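Local coordinates for xylan esterase 1 (Thermoanaerobacterium sp. 'JW/SL YS485', PDB 3FCY), which probably removes acetyl groups from xylan and other acetylated substrates as a carboxylic ester hydrolase of the alpha/beta-hydrolase fold, carbohydrate esterase family 7, at residues 51-56 and 170-175; 95-100 and 138-143; 112-117 and 202-207. All blocks are in the same frame, centred on the assembly; numbering follows the deposited sequence.

Contact 1: 51-56 and 170-175; sequences DEYWNR and DDADNM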
ATOM      1  N   ASP A  51     -35.066  -6.238  26.332  1.00 33.13           N
ATOM      2  CA  ASP A  51     -36.337  -5.525  26.300  1.00 33.81           C
ATOM      3  C   ASP A  51     -36.496  -4.569  27.471  1.00 32.87           C
ATOM      4  O   ASP A  51     -36.903  -3.423  27.287  1.00 33.10           O
ATOM      5  CB  ASP A  51     -37.498  -6.525  26.263  1.00 36.76           C
ATOM      6  CG  ASP A  51     -37.627  -7.214  24.914  1.00 40.38           C
ATOM      7  OD1 ASP A  51     -38.284  -8.275  24.841  1.00 43.63           O
ATOM      8  OD2 ASP A  51     -37.077  -6.687  23.921  1.00 41.28           O
ATOM      9  N   GLU A  52     -36.175  -5.032  28.675  1.00 33.32           N
ATOM     10  CA  GLU A  52     -36.290  -4.179  29.852  1.00 34.61           C
ATOM     11  C   GLU A  52     -35.349  -2.986  29.722  1.00 33.12           C
ATOM     12  O   GLU A  52     -35.713  -1.853  30.037  1.00 32.80           O
ATOM     13  CB  GLU A  52     -35.945  -4.958  31.124  1.00 36.95           C
ATOM     14  CG  GLU A  52     -36.834  -6.162  31.385  1.00 43.55           C
ATOM     15  CD  GLU A  52     -36.241  -7.459  30.865  1.00 46.27           C
ATOM     16  OE1 GLU A  52     -36.053  -7.592  29.633  1.00 47.51           O
ATOM     17  OE2 GLU A  52     -35.962  -8.350  31.699  1.00 49.26           O
ATOM     18  N   TYR A  53     -34.133  -3.256  29.257  1.00 31.97           N
ATOM     19  CA  TYR A  53     -33.118  -2.220  29.071  1.00 30.30           C
ATOM     20  C   TYR A  53     -33.658  -1.086  28.212  1.00 28.00           C
ATOM     21  O   TYR A  53     -33.580   0.087  28.585  1.00 27.66           O
ATOM     22  CB  TYR A  53     -31.886  -2.828  28.397  1.00 30.55           C
ATOM     23  CG  TYR A  53     -30.807  -1.836  28.012  1.00 30.01           C
ATOM     24  CD1 TYR A  53     -29.830  -1.441  28.930  1.00 29.79           C
ATOM     25  CD2 TYR A  53     -30.732  -1.335  26.712  1.00 29.91           C
ATOM     26  CE1 TYR A  53     -28.794  -0.574  28.553  1.00 31.05           C
ATOM     27  CE2 TYR A  53     -29.704  -0.466  26.326  1.00 29.21           C
ATOM     28  CZ  TYR A  53     -28.739  -0.096  27.247  1.00 29.09           C
ATOM     29  OH  TYR A  53     -27.705   0.724  26.857  1.00 28.30           O
ATOM     30  N   TRP A  54     -34.212  -1.442  27.058  1.00 28.54           N
ATOM     31  CA  TRP A  54     -34.752  -0.450  26.140  1.00 28.95           C
ATOM     32  C   TRP A  54     -36.060   0.201  26.577  1.00 30.59           C
ATOM     33  O   TRP A  54     -36.294   1.374  26.276  1.00 29.25           O
ATOM     34  CB  TRP A  54     -34.879  -1.049  24.736  1.00 25.97           C
ATOM     35  CG  TRP A  54     -33.563  -1.052  24.044  1.00 24.35           C
ATOM     36  CD1 TRP A  54     -32.775  -2.131  23.769  1.00 23.24           C
ATOM     37  CD2 TRP A  54     -32.829   0.104  23.620  1.00 23.32           C
ATOM     38  NE1 TRP A  54     -31.588  -1.718  23.201  1.00 22.32           N
ATOM     39  CE2 TRP A  54     -31.597  -0.351  23.099  1.00 22.52           C
ATOM     40  CE3 TRP A  54     -33.093   1.481  23.635  1.00 21.78           C
ATOM     41  CZ2 TRP A  54     -30.627   0.525  22.595  1.00 22.03           C
ATOM     42  CZ3 TRP A  54     -32.123   2.356  23.135  1.00 23.44           C
ATOM     43  CH2 TRP A  54     -30.906   1.870  22.622  1.00 21.65           C
ATOM     44  N   ASN A  55     -36.915  -0.538  27.283  1.00 31.92           N
ATOM     45  CA  ASN A  55     -38.160   0.061  27.756  1.00 34.00           C
ATOM     46  C   ASN A  55     -37.795   1.141  28.766  1.00 33.30           C
ATOM     47  O   ASN A  55     -38.442   2.183  28.847  1.00 34.51           O
ATOM     48  CB  ASN A  55     -39.065  -0.982  28.413  1.00 36.85           C
ATOM     49  CG  ASN A  55     -39.666  -1.938  27.410  1.00 40.70           C
ATOM     50  OD1 ASN A  55     -39.974  -1.551  26.280  1.00 43.55           O
ATOM     51  ND2 ASN A  55     -39.851  -3.192  27.816  1.00 41.88           N
ATOM     52  N   ARG A  56     -36.740   0.876  29.529  1.00 33.71           N
ATOM     53  CA  ARG A  56     -36.241   1.810  30.532  1.00 34.45           C
ATOM     54  C   ARG A  56     -35.688   3.053  29.831  1.00 33.67           C
ATOM     55  O   ARG A  56     -35.971   4.186  30.230  1.00 35.25           O
ATOM     56  CB  ARG A  56     -35.131   1.135  31.336  1.00 36.71           C
ATOM     57  CG  ARG A  56     -34.491   1.979  32.424  1.00 38.43           C
ATOM     58  CD  ARG A  56     -33.205   1.301  32.878  1.00 41.49           C
ATOM     59  NE  ARG A  56     -33.421  -0.129  33.084  1.00 41.62           N
ATOM     60  CZ  ARG A  56     -32.501  -1.064  32.877  1.00 41.08           C
ATOM     61  NH1 ARG A  56     -31.291  -0.726  32.456  1.00 39.92           N
ATOM     62  NH2 ARG A  56     -32.800  -2.340  33.072  1.00 42.59           N
ATOM     63  N   ASP A 170     -18.553   1.405  31.523  1.00 34.48           N
ATOM     64  CA  ASP A 170     -19.404   2.107  32.480  1.00 35.00           C
ATOM     65  C   ASP A 170     -20.698   1.289  32.543  1.00 34.59           C
ATOM     66  O   ASP A 170     -20.789   0.224  31.928  1.00 33.21           O
ATOM     67  CB  ASP A 170     -19.737   3.503  31.940  1.00 34.43           C
ATOM     68  CG  ASP A 170     -20.201   4.461  33.021  1.00 35.94           C
ATOM     69  OD1 ASP A 170     -21.009   4.052  33.880  1.00 33.77           O
ATOM     70  OD2 ASP A 170     -19.763   5.633  32.999  1.00 36.52           O
ATOM     71  N   ASP A 171     -21.698   1.766  33.281  1.00 34.58           N
ATOM     72  CA  ASP A 171     -22.966   1.044  33.344  1.00 35.63           C
ATOM     73  C   ASP A 171     -23.583   0.988  31.947  1.00 34.05           C
ATOM     74  O   ASP A 171     -23.474   1.946  31.181  1.00 33.05           O
ATOM     75  CB  ASP A 171     -23.943   1.733  34.294  1.00 40.00           C
ATOM     76  CG  ASP A 171     -25.230   0.945  34.464  1.00 43.47           C
ATOM     77  OD1 ASP A 171     -25.195  -0.116  35.123  1.00 46.51           O
ATOM     78  OD2 ASP A 171     -26.273   1.376  33.926  1.00 46.05           O
ATOM     79  N   ALA A 172     -24.230  -0.126  31.617  1.00 32.64           N
ATOM     80  CA  ALA A 172     -24.845  -0.285  30.299  1.00 31.68           C
ATOM     81  C   ALA A 172     -25.748   0.887  29.911  1.00 31.46           C
ATOM     82  O   ALA A 172     -25.809   1.269  28.737  1.00 30.86           O
ATOM     83  CB  ALA A 172     -25.635  -1.590  30.243  1.00 31.26           C
ATOM     84  N   ASP A 173     -26.444   1.459  30.889  1.00 29.94           N
ATOM     85  CA  ASP A 173     -27.343   2.580  30.618  1.00 30.80           C
ATOM     86  C   ASP A 173     -26.601   3.872  30.262  1.00 29.91           C
ATOM     87  O   ASP A 173     -27.231   4.879  29.942  1.00 28.12           O
ATOM     88  CB  ASP A 173     -28.261   2.843  31.823  1.00 32.97           C
ATOM     89  CG  ASP A 173     -29.248   1.707  32.081  1.00 35.08           C
ATOM     90  OD1 ASP A 173     -30.070   1.844  33.012  1.00 37.89           O
ATOM     91  OD2 ASP A 173     -29.211   0.682  31.367  1.00 35.76           O
ATOM     92  N   ASN A 174     -25.271   3.847  30.321  1.00 30.96           N
ATOM     93  CA  ASN A 174     -24.475   5.035  30.003  1.00 29.28           C
ATOM     94  C   ASN A 174     -23.722   4.905  28.680  1.00 28.46           C
ATOM     95  O   ASN A 174     -22.860   5.730  28.356  1.00 25.83           O
ATOM     96  CB  ASN A 174     -23.479   5.334  31.130  1.00 31.67           C
ATOM     97  CG  ASN A 174     -24.164   5.589  32.463  1.00 36.01           C
ATOM     98  OD1 ASN A 174     -25.163   6.310  32.534  1.00 37.17           O
ATOM     99  ND2 ASN A 174     -23.620   5.010  33.530  1.00 38.88           N
ATOM    100  N   MET A 175     -24.045   3.868  27.914  1.00 27.05           N
ATOM    101  CA  MET A 175     -23.394   3.659  26.625  1.00 26.54           C
ATOM    102  C   MET A 175     -23.868   4.754  25.674  1.00 23.97           C
ATOM    103  O   MET A 175     -25.068   4.969  25.513  1.00 23.28           O
ATOM    104  CB  MET A 175     -23.731   2.265  26.103  1.00 27.93           C
ATOM    105  CG  MET A 175     -23.077   1.173  26.940  1.00 29.44           C
ATOM    106  SD  MET A 175     -23.609  -0.488  26.534  1.00 33.59           S
ATOM    107  CE  MET A 175     -22.678  -0.789  25.036  1.00 31.22           C
TER
HETATM  108  O   HOH W   1     -31.398   1.616  29.430  1.00 30.86           O

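Contact 2: 95-100 and 138-143; sequences IHAKYI and VAMDVR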
ATOM      1  N   ILE A  95     -29.223  18.502  20.988  1.00 27.08           N
ATOM      2  CA  ILE A  95     -29.073  17.856  19.684  1.00 26.53           C
ATOM      3  C   ILE A  95     -29.437  18.794  18.535  1.00 26.60           C
ATOM      4  O   ILE A  95     -30.352  19.615  18.651  1.00 27.37           O
ATOM      5  CB  ILE A  95     -29.969  16.597  19.586  1.00 26.71           C
ATOM      6  CG1 ILE A  95     -29.803  15.733  20.840  1.00 28.00           C
ATOM      7  CG2 ILE A  95     -29.608  15.789  18.341  1.00 25.71           C
ATOM      8  CD1 ILE A  95     -28.380  15.233  21.084  1.00 28.26           C
ATOM      9  N   HIS A  96     -28.723  18.666  17.422  1.00 26.21           N
ATOM     10  CA  HIS A  96     -28.976  19.504  16.257  1.00 26.30           C
ATOM     11  C   HIS A  96     -29.362  18.706  15.020  1.00 26.51           C
ATOM     12  O   HIS A  96     -28.907  17.580  14.819  1.00 24.51           O
ATOM     13  CB  HIS A  96     -27.748  20.370  15.949  1.00 28.09           C
ATOM     14  CG  HIS A  96     -27.818  21.075  14.628  1.00 31.82           C
ATOM     15  ND1 HIS A  96     -27.410  20.488  13.449  1.00 33.18           N
ATOM     16  CD2 HIS A  96     -28.256  22.313  14.298  1.00 31.76           C
ATOM     17  CE1 HIS A  96     -27.591  21.336  12.451  1.00 33.11           C
ATOM     18  NE2 HIS A  96     -28.105  22.450  12.940  1.00 33.78           N
ATOM     19  N   ALA A  97     -30.215  19.307  14.199  1.00 25.82           N
ATOM     20  CA  ALA A  97     -30.663  18.692  12.959  1.00 26.02           C
ATOM     21  C   ALA A  97     -31.083  19.780  11.986  1.00 26.48           C
ATOM     22  O   ALA A  97     -31.643  20.804  12.390  1.00 25.89           O
ATOM     23  CB  ALA A  97     -31.845  17.755  13.220  1.00 25.15           C
ATOM     24  N   LYS A  98     -30.781  19.571  10.708  1.00 24.75           N
ATOM     25  CA  LYS A  98     -31.196  20.511   9.682  1.00 25.80           C
ATOM     26  C   LYS A  98     -32.684  20.231   9.531  1.00 24.20           C
ATOM     27  O   LYS A  98     -33.116  19.093   9.702  1.00 24.79           O
ATOM     28  CB  LYS A  98     -30.476  20.235   8.353  1.00 24.77           C
ATOM     29  CG  LYS A  98     -29.049  20.766   8.280  1.00 26.45           C
ATOM     30  CD  LYS A  98     -28.433  20.477   6.909  1.00 27.98           C
ATOM     31  CE  LYS A  98     -27.141  21.256   6.702  1.00 28.52           C
ATOM     32  NZ  LYS A  98     -26.128  20.955   7.751  1.00 29.46           N
ATOM     33  N   TYR A  99     -33.462  21.258   9.218  1.00 25.15           N
ATOM     34  CA  TYR A  99     -34.907  21.108   9.060  1.00 25.37           C
ATOM     35  C   TYR A  99     -35.380  21.975   7.901  1.00 25.80           C
ATOM     36  O   TYR A  99     -35.304  23.204   7.957  1.00 25.65           O
ATOM     37  CB  TYR A  99     -35.603  21.501  10.374  1.00 27.28           C
ATOM     38  CG  TYR A  99     -37.111  21.675  10.325  1.00 30.61           C
ATOM     39  CD1 TYR A  99     -37.926  20.807   9.595  1.00 33.13           C
ATOM     40  CD2 TYR A  99     -37.729  22.685  11.068  1.00 32.30           C
ATOM     41  CE1 TYR A  99     -39.324  20.939   9.610  1.00 33.90           C
ATOM     42  CE2 TYR A  99     -39.116  22.823  11.094  1.00 34.82           C
ATOM     43  CZ  TYR A  99     -39.907  21.948  10.365  1.00 36.01           C
ATOM     44  OH  TYR A  99     -41.278  22.084  10.414  1.00 39.07           O
ATOM     45  N   ILE A 100     -35.843  21.319   6.839  1.00 24.42           N
ATOM     46  CA  ILE A 100     -36.322  22.013   5.651  1.00 24.80           C
ATOM     47  C   ILE A 100     -37.813  21.742   5.479  1.00 25.85           C
ATOM     48  O   ILE A 100     -38.249  20.592   5.390  1.00 23.72           O
ATOM     49  CB  ILE A 100     -35.578  21.545   4.387  1.00 24.25           C
ATOM     50  CG1 ILE A 100     -34.064  21.581   4.632  1.00 25.31           C
ATOM     51  CG2 ILE A 100     -35.939  22.448   3.216  1.00 23.28           C
ATOM     52  CD1 ILE A 100     -33.241  20.974   3.507  1.00 27.10           C
ATOM     53  N   VAL A 138     -35.567  16.307   7.378  1.00 22.23           N
ATOM     54  CA  VAL A 138     -34.787  16.542   8.587  1.00 23.55           C
ATOM     55  C   VAL A 138     -33.535  15.665   8.551  1.00 23.25           C
ATOM     56  O   VAL A 138     -33.605  14.496   8.182  1.00 22.93           O
ATOM     57  CB  VAL A 138     -35.610  16.196   9.856  1.00 23.03           C
ATOM     58  CG1 VAL A 138     -34.794  16.487  11.109  1.00 24.14           C
ATOM     59  CG2 VAL A 138     -36.907  16.999   9.870  1.00 23.82           C
ATOM     60  N   ALA A 139     -32.393  16.240   8.917  1.00 23.66           N
ATOM     61  CA  ALA A 139     -31.125  15.509   8.937  1.00 21.66           C
ATOM     62  C   ALA A 139     -30.442  15.789  10.272  1.00 21.44           C
ATOM     63  O   ALA A 139     -29.950  16.893  10.506  1.00 21.27           O
ATOM     64  CB  ALA A 139     -30.238  15.958   7.782  1.00 18.27           C
ATOM     65  N   MET A 140     -30.412  14.776  11.134  1.00 22.42           N
ATOM     66  CA  MET A 140     -29.836  14.888  12.474  1.00 24.25           C
ATOM     67  C   MET A 140     -28.324  14.693  12.541  1.00 24.32           C
ATOM     68  O   MET A 140     -27.753  13.900  11.787  1.00 23.72           O
ATOM     69  CB  MET A 140     -30.500  13.860  13.399  1.00 23.96           C
ATOM     70  CG  MET A 140     -30.111  13.968  14.870  1.00 24.71           C
ATOM     71  SD  MET A 140     -30.614  12.510  15.826  1.00 27.39           S
ATOM     72  CE  MET A 140     -29.136  11.489  15.674  1.00 26.15           C
ATOM     73  N   ASP A 141     -27.683  15.427  13.446  1.00 24.75           N
ATOM     74  CA  ASP A 141     -26.246  15.293  13.658  1.00 24.75           C
ATOM     75  C   ASP A 141     -26.091  14.384  14.867  1.00 23.38           C
ATOM     76  O   ASP A 141     -26.799  14.549  15.866  1.00 23.45           O
ATOM     77  CB  ASP A 141     -25.583  16.641  13.963  1.00 26.47           C
ATOM     78  CG  ASP A 141     -25.407  17.503  12.730  1.00 27.63           C
ATOM     79  OD1 ASP A 141     -25.321  16.941  11.614  1.00 27.83           O
ATOM     80  OD2 ASP A 141     -25.331  18.742  12.881  1.00 26.03           O
ATOM     81  N   VAL A 142     -25.186  13.415  14.774  1.00 22.92           N
ATOM     82  CA  VAL A 142     -24.945  12.499  15.881  1.00 21.00           C
ATOM     83  C   VAL A 142     -24.105  13.220  16.934  1.00 22.31           C
ATOM     84  O   VAL A 142     -23.230  14.018  16.597  1.00 21.26           O
ATOM     85  CB  VAL A 142     -24.198  11.226  15.410  1.00 21.67           C
ATOM     86  CG1 VAL A 142     -23.783  10.382  16.613  1.00 17.84           C
ATOM     87  CG2 VAL A 142     -25.100  10.408  14.484  1.00 19.67           C
ATOM     88  N   ARG A 143     -24.392  12.947  18.205  1.00 20.73           N
ATOM     89  CA  ARG A 143     -23.655  13.558  19.308  1.00 22.52           C
ATOM     90  C   ARG A 143     -22.147  13.409  19.146  1.00 21.87           C
ATOM     91  O   ARG A 143     -21.655  12.334  18.821  1.00 21.66           O
ATOM     92  CB  ARG A 143     -24.041  12.907  20.639  1.00 23.35           C
ATOM     93  CG  ARG A 143     -25.499  13.030  21.018  1.00 24.60           C
ATOM     94  CD  ARG A 143     -25.759  12.379  22.369  1.00 22.70           C
ATOM     95  NE  ARG A 143     -27.158  12.512  22.754  1.00 24.21           N
ATOM     96  CZ  ARG A 143     -27.603  12.482  24.005  1.00 24.26           C
ATOM     97  NH1 ARG A 143     -26.751  12.319  25.012  1.00 22.38           N
ATOM     98  NH2 ARG A 143     -28.899  12.627  24.248  1.00 22.56           N
TER

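Contact 3: 112-117 and 202-207; sequences IRFHGY and VGVMGP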
ATOM      1  N   ILE A 112     -36.455  11.601   7.512  1.00 22.54           N
ATOM      2  CA  ILE A 112     -35.411  11.911   8.480  1.00 22.55           C
ATOM      3  C   ILE A 112     -34.145  11.160   8.064  1.00 22.90           C
ATOM      4  O   ILE A 112     -34.119   9.928   8.043  1.00 22.51           O
ATOM      5  CB  ILE A 112     -35.792  11.471   9.911  1.00 22.99           C
ATOM      6  CG1 ILE A 112     -37.132  12.093  10.318  1.00 24.38           C
ATOM      7  CG2 ILE A 112     -34.707  11.918  10.890  1.00 22.88           C
ATOM      8  CD1 ILE A 112     -37.650  11.602  11.673  1.00 23.39           C
ATOM      9  N   ARG A 113     -33.101  11.906   7.717  1.00 21.25           N
ATOM     10  CA  ARG A 113     -31.840  11.300   7.304  1.00 21.62           C
ATOM     11  C   ARG A 113     -30.837  11.234   8.450  1.00 22.10           C
ATOM     12  O   ARG A 113     -30.768  12.136   9.289  1.00 21.63           O
ATOM     13  CB  ARG A 113     -31.214  12.089   6.146  1.00 20.82           C
ATOM     14  CG  ARG A 113     -31.734  11.741   4.763  1.00 21.19           C
ATOM     15  CD  ARG A 113     -31.002  12.578   3.714  1.00 23.34           C
ATOM     16  NE  ARG A 113     -31.194  12.093   2.348  1.00 24.61           N
ATOM     17  CZ  ARG A 113     -30.696  10.951   1.877  1.00 27.15           C
ATOM     18  NH1 ARG A 113     -29.969  10.164   2.663  1.00 26.31           N
ATOM     19  NH2 ARG A 113     -30.909  10.602   0.614  1.00 25.33           N
ATOM     20  N   PHE A 114     -30.067  10.151   8.473  1.00 22.36           N
ATOM     21  CA  PHE A 114     -29.031   9.937   9.477  1.00 22.42           C
ATOM     22  C   PHE A 114     -27.723   9.754   8.710  1.00 22.02           C
ATOM     23  O   PHE A 114     -27.705   9.140   7.641  1.00 23.53           O
ATOM     24  CB  PHE A 114     -29.383   8.715  10.326  1.00 21.90           C
ATOM     25  CG  PHE A 114     -30.652   8.892  11.122  1.00 23.90           C
ATOM     26  CD1 PHE A 114     -30.757   9.919  12.061  1.00 22.50           C
ATOM     27  CD2 PHE A 114     -31.747   8.056  10.915  1.00 22.70           C
ATOM     28  CE1 PHE A 114     -31.937  10.115  12.785  1.00 22.83           C
ATOM     29  CE2 PHE A 114     -32.938   8.241  11.636  1.00 24.06           C
ATOM     30  CZ  PHE A 114     -33.032   9.273  12.571  1.00 23.83           C
ATOM     31  N   HIS A 115     -26.631  10.285   9.251  1.00 22.40           N
ATOM     32  CA  HIS A 115     -25.350  10.244   8.553  1.00 22.39           C
ATOM     33  C   HIS A 115     -24.343   9.174   8.949  1.00 22.25           C
ATOM     34  O   HIS A 115     -24.502   8.471   9.951  1.00 22.32           O
ATOM     35  CB  HIS A 115     -24.684  11.617   8.661  1.00 21.87           C
ATOM     36  CG  HIS A 115     -24.261  11.972  10.054  1.00 22.88           C
ATOM     37  ND1 HIS A 115     -23.203  11.357  10.688  1.00 20.26           N
ATOM     38  CD2 HIS A 115     -24.771  12.857  10.945  1.00 21.73           C
ATOM     39  CE1 HIS A 115     -23.079  11.847  11.910  1.00 21.63           C
ATOM     40  NE2 HIS A 115     -24.018  12.759  12.091  1.00 22.12           N
ATOM     41  N   GLY A 116     -23.293   9.084   8.135  1.00 21.84           N
ATOM     42  CA  GLY A 116     -22.230   8.124   8.351  1.00 22.46           C
ATOM     43  C   GLY A 116     -21.353   8.432   9.553  1.00 22.73           C
ATOM     44  O   GLY A 116     -21.358   9.542  10.087  1.00 21.17           O
ATOM     45  N   TYR A 117     -20.593   7.425   9.968  1.00 22.11           N
ATOM     46  CA  TYR A 117     -19.696   7.511  11.114  1.00 22.12           C
ATOM     47  C   TYR A 117     -18.649   8.622  10.962  1.00 22.84           C
ATOM     48  O   TYR A 117     -17.868   8.618  10.013  1.00 21.87           O
ATOM     49  CB  TYR A 117     -19.013   6.151  11.283  1.00 22.68           C
ATOM     50  CG  TYR A 117     -18.473   5.849  12.661  1.00 23.37           C
ATOM     51  CD1 TYR A 117     -18.978   6.487  13.792  1.00 22.56           C
ATOM     52  CD2 TYR A 117     -17.499   4.863  12.838  1.00 22.43           C
ATOM     53  CE1 TYR A 117     -18.527   6.148  15.071  1.00 25.04           C
ATOM     54  CE2 TYR A 117     -17.046   4.515  14.107  1.00 24.28           C
ATOM     55  CZ  TYR A 117     -17.561   5.158  15.219  1.00 24.80           C
ATOM     56  OH  TYR A 117     -17.108   4.811  16.473  1.00 25.60           O
ATOM     57  N   VAL A 202     -44.119   9.133   7.800  1.00 25.05           N
ATOM     58  CA  VAL A 202     -42.732   9.492   8.094  1.00 24.48           C
ATOM     59  C   VAL A 202     -41.771   8.354   7.763  1.00 23.99           C
ATOM     60  O   VAL A 202     -41.997   7.206   8.139  1.00 23.19           O
ATOM     61  CB  VAL A 202     -42.544   9.876   9.592  1.00 25.21           C
ATOM     62  CG1 VAL A 202     -41.066  10.125   9.889  1.00 23.94           C
ATOM     63  CG2 VAL A 202     -43.351  11.125   9.921  1.00 22.47           C
ATOM     64  N   GLY A 203     -40.701   8.691   7.047  1.00 23.40           N
ATOM     65  CA  GLY A 203     -39.701   7.706   6.681  1.00 22.34           C
ATOM     66  C   GLY A 203     -38.328   8.124   7.182  1.00 22.21           C
ATOM     67  O   GLY A 203     -38.075   9.310   7.417  1.00 20.99           O
ATOM     68  N   VAL A 204     -37.442   7.151   7.360  1.00 22.47           N
ATOM     69  CA  VAL A 204     -36.084   7.424   7.823  1.00 22.70           C
ATOM     70  C   VAL A 204     -35.118   6.731   6.871  1.00 24.29           C
ATOM     71  O   VAL A 204     -35.433   5.675   6.316  1.00 23.12           O
ATOM     72  CB  VAL A 204     -35.865   6.917   9.272  1.00 23.21           C
ATOM     73  CG1 VAL A 204     -36.902   7.546  10.201  1.00 21.60           C
ATOM     74  CG2 VAL A 204     -35.962   5.406   9.327  1.00 23.51           C
ATOM     75  N   MET A 205     -33.939   7.318   6.690  1.00 25.08           N
ATOM     76  CA  MET A 205     -32.963   6.767   5.759  1.00 24.20           C
ATOM     77  C   MET A 205     -31.525   7.161   6.079  1.00 23.08           C
ATOM     78  O   MET A 205     -31.274   8.196   6.691  1.00 21.96           O
ATOM     79  CB  MET A 205     -33.331   7.233   4.346  1.00 24.64           C
ATOM     80  CG  MET A 205     -32.325   6.923   3.261  1.00 28.28           C
ATOM     81  SD  MET A 205     -32.998   7.359   1.634  1.00 31.92           S
ATOM     82  CE  MET A 205     -33.270   9.086   1.856  1.00 29.13           C
ATOM     83  N   GLY A 206     -30.583   6.322   5.652  1.00 22.92           N
ATOM     84  CA  GLY A 206     -29.183   6.609   5.881  1.00 21.73           C
ATOM     85  C   GLY A 206     -28.256   5.482   5.467  1.00 22.48           C
ATOM     86  O   GLY A 206     -28.672   4.320   5.382  1.00 20.29           O
ATOM     87  N   PRO A 207     -26.985   5.806   5.171  1.00 21.52           N
ATOM     88  CA  PRO A 207     -25.999   4.799   4.767  1.00 22.56           C
ATOM     89  C   PRO A 207     -25.029   4.485   5.912  1.00 22.11           C
ATOM     90  O   PRO A 207     -24.713   5.356   6.720  1.00 21.93           O
ATOM     91  CB  PRO A 207     -25.303   5.476   3.596  1.00 22.01           C
ATOM     92  CG  PRO A 207     -25.180   6.903   4.111  1.00 21.38           C
ATOM     93  CD  PRO A 207     -26.537   7.161   4.787  1.00 22.12           C
TER

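Contact 1: 51-56 and 170-175
Y53 and R56 on helix 50-62 hold two neighbouring residues, A172 and D173. The Y53 ring leaves its helix with CG anti to the backbone N (chi1 174°), which carries the hydroxyl out to the other segment. There Y53 OH donates to A172 O at 2.7 Å. The carbonyl oxygen lies at the ring edge, near its plane, but the hydroxyl meets it from above the carbonyl plane. M175 N reaches the same oxygen from the opposite face, so two donors grip A172 O. The A172 methyl packs alongside, with CB 3.7 Å from Y53 CE1. Residues 172-174 form a short 3-10 turn in the loop that leads into helix 176-192 of this alpha/beta hydrolase, and M175 is the N-cap residue of that helix. Helix 50-62 therefore packs against the entry to another helix. R56 adds a salt bridge. Its chain bends at chi3 (-46°) and turns the guanidinium edge toward D173. One nitrogen does the work: R56 NH1 lies 2.7 Å from D173 OD2 and 2.9 Å from D173 OD1. Both bonds are weak in angle, and the guanidinium and carboxylate planes are 40° apart. D173 OD2 also sits 3.1 Å from Y53 CE1, obliquely to the ring. A water donates to Y53 O and, weakly, to D173 OD2. A phenylalanine in place of Y53 would keep the ring, but A172 O would probably be left with M175 N as its one donor from the two segments. D171 OD2 accepts from D173 N at 3.0 Å in an Asx turn at the start of the 3-10 turn. Y53 also stacks on the ring of Y276.

Contact 2: 95-100 and 138-143
I95, V138 and D141 bury the most surface where strands 94-102 and 136-140 run antiparallel in the mixed sheet of the alpha/beta-hydrolase fold. K98 and A139 form the hydrogen-bonded pair. K98 N donates to A139 O at 2.8 Å, and A139 N returns a bond to K98 O at 3.0 Å. A97 with M140 and Y99 with V138 are the flanking non-hydrogen-bonded pairs. V138 divides its methyls between two residues on that face. CG1 reaches the A97 methyl and CG2 the Y99 ring, with V138 CG2 4.0 Å from Y99 CD1. I95 lies at the other end. Its CG2 branch, anti to the backbone N, packs on M140 CG. The other branch runs to the extended chain of R143, where I95 CD1 is 3.4 Å from R143 NE. The polar end of R143 is held by a salt bridge to D183 of helix 176-192. D141 binds H96 twice. The backbone D141 N donates to H96 O in a nearly straight bond (167°). The D141 carboxylate and the H96 ring lie side by side and point the same way, their planes 25° apart. D141 OD1 accepts from S121 N, and H96 NE2 bonds to D84, so both groups are fixed at their far ends too. Between them, H96 ND1 donates to D141 OD2 at 2.8 Å, from above the carboxylate plane.

Contact 3: 112-117 and 202-207
I112 and F114 join strand 202-207 through a tight parallel pairing. I112 N donates to G203 O at 2.8 Å, M205 N to I112 O at 2.9 Å and F114 N to M205 O at 2.9 Å. Side chains close the I112 face: I112 CB lies 4.1 Å from V204 CG1, and the F114 ring crosses V204 with CE2 4.0 Å from V204 CB. On the other face R113 and M205 run side by side. The M205 chain bends at chi3 (60°) and lays its methyl over one face of the R113 guanidinium. G206 also sits close in, since a side chain there would clash with F114 O. Toward G116 the two segments lie farther apart, and no hydrogen bond joins them. P207 CD still lies 3.7 Å from F114 O, but G116 CA is 4.1 Å from P207 O. On this looser, partly exposed side H115 ND1 donates to G116 O. Y117, predicted to bind substrate, makes no contact with 202-207 and packs on L160 of a neighbouring subunit. P207 directly precedes S208, the predicted nucleophile, and G206 fits the first glycine of a nucleophile elbow, as in other alpha/beta hydrolases. The segments lie mid-sheet, with strand 136-140 beyond 112-117 and strand 226-230 beyond 202-207. Helix 176-192 covers I112 and V202, while helix 209-220 packs on F114.

From the N terminus, helix 50-62 comes first, and contact 1 closes a long loop when the chain reaches 170-175. Contact 2 is nested inside that loop: strand 94-102 leaves, and the chain returns as strand 136-140. Strand 108-114 lies between them in sequence and starts contact 3, which closes only at 202-207. Contact 3 therefore crosses both others. Contacts 2 and 3 touch in one sheet, where V138 O lies 2.7 Å from R113 N and V142 N 3.0 Å from H115 NE2, both probable hydrogen bonds. Contact 1 stands apart, about 8 Å from contact 2 between nearest atoms, and ties helix 50-62 to the start of helix 176-192.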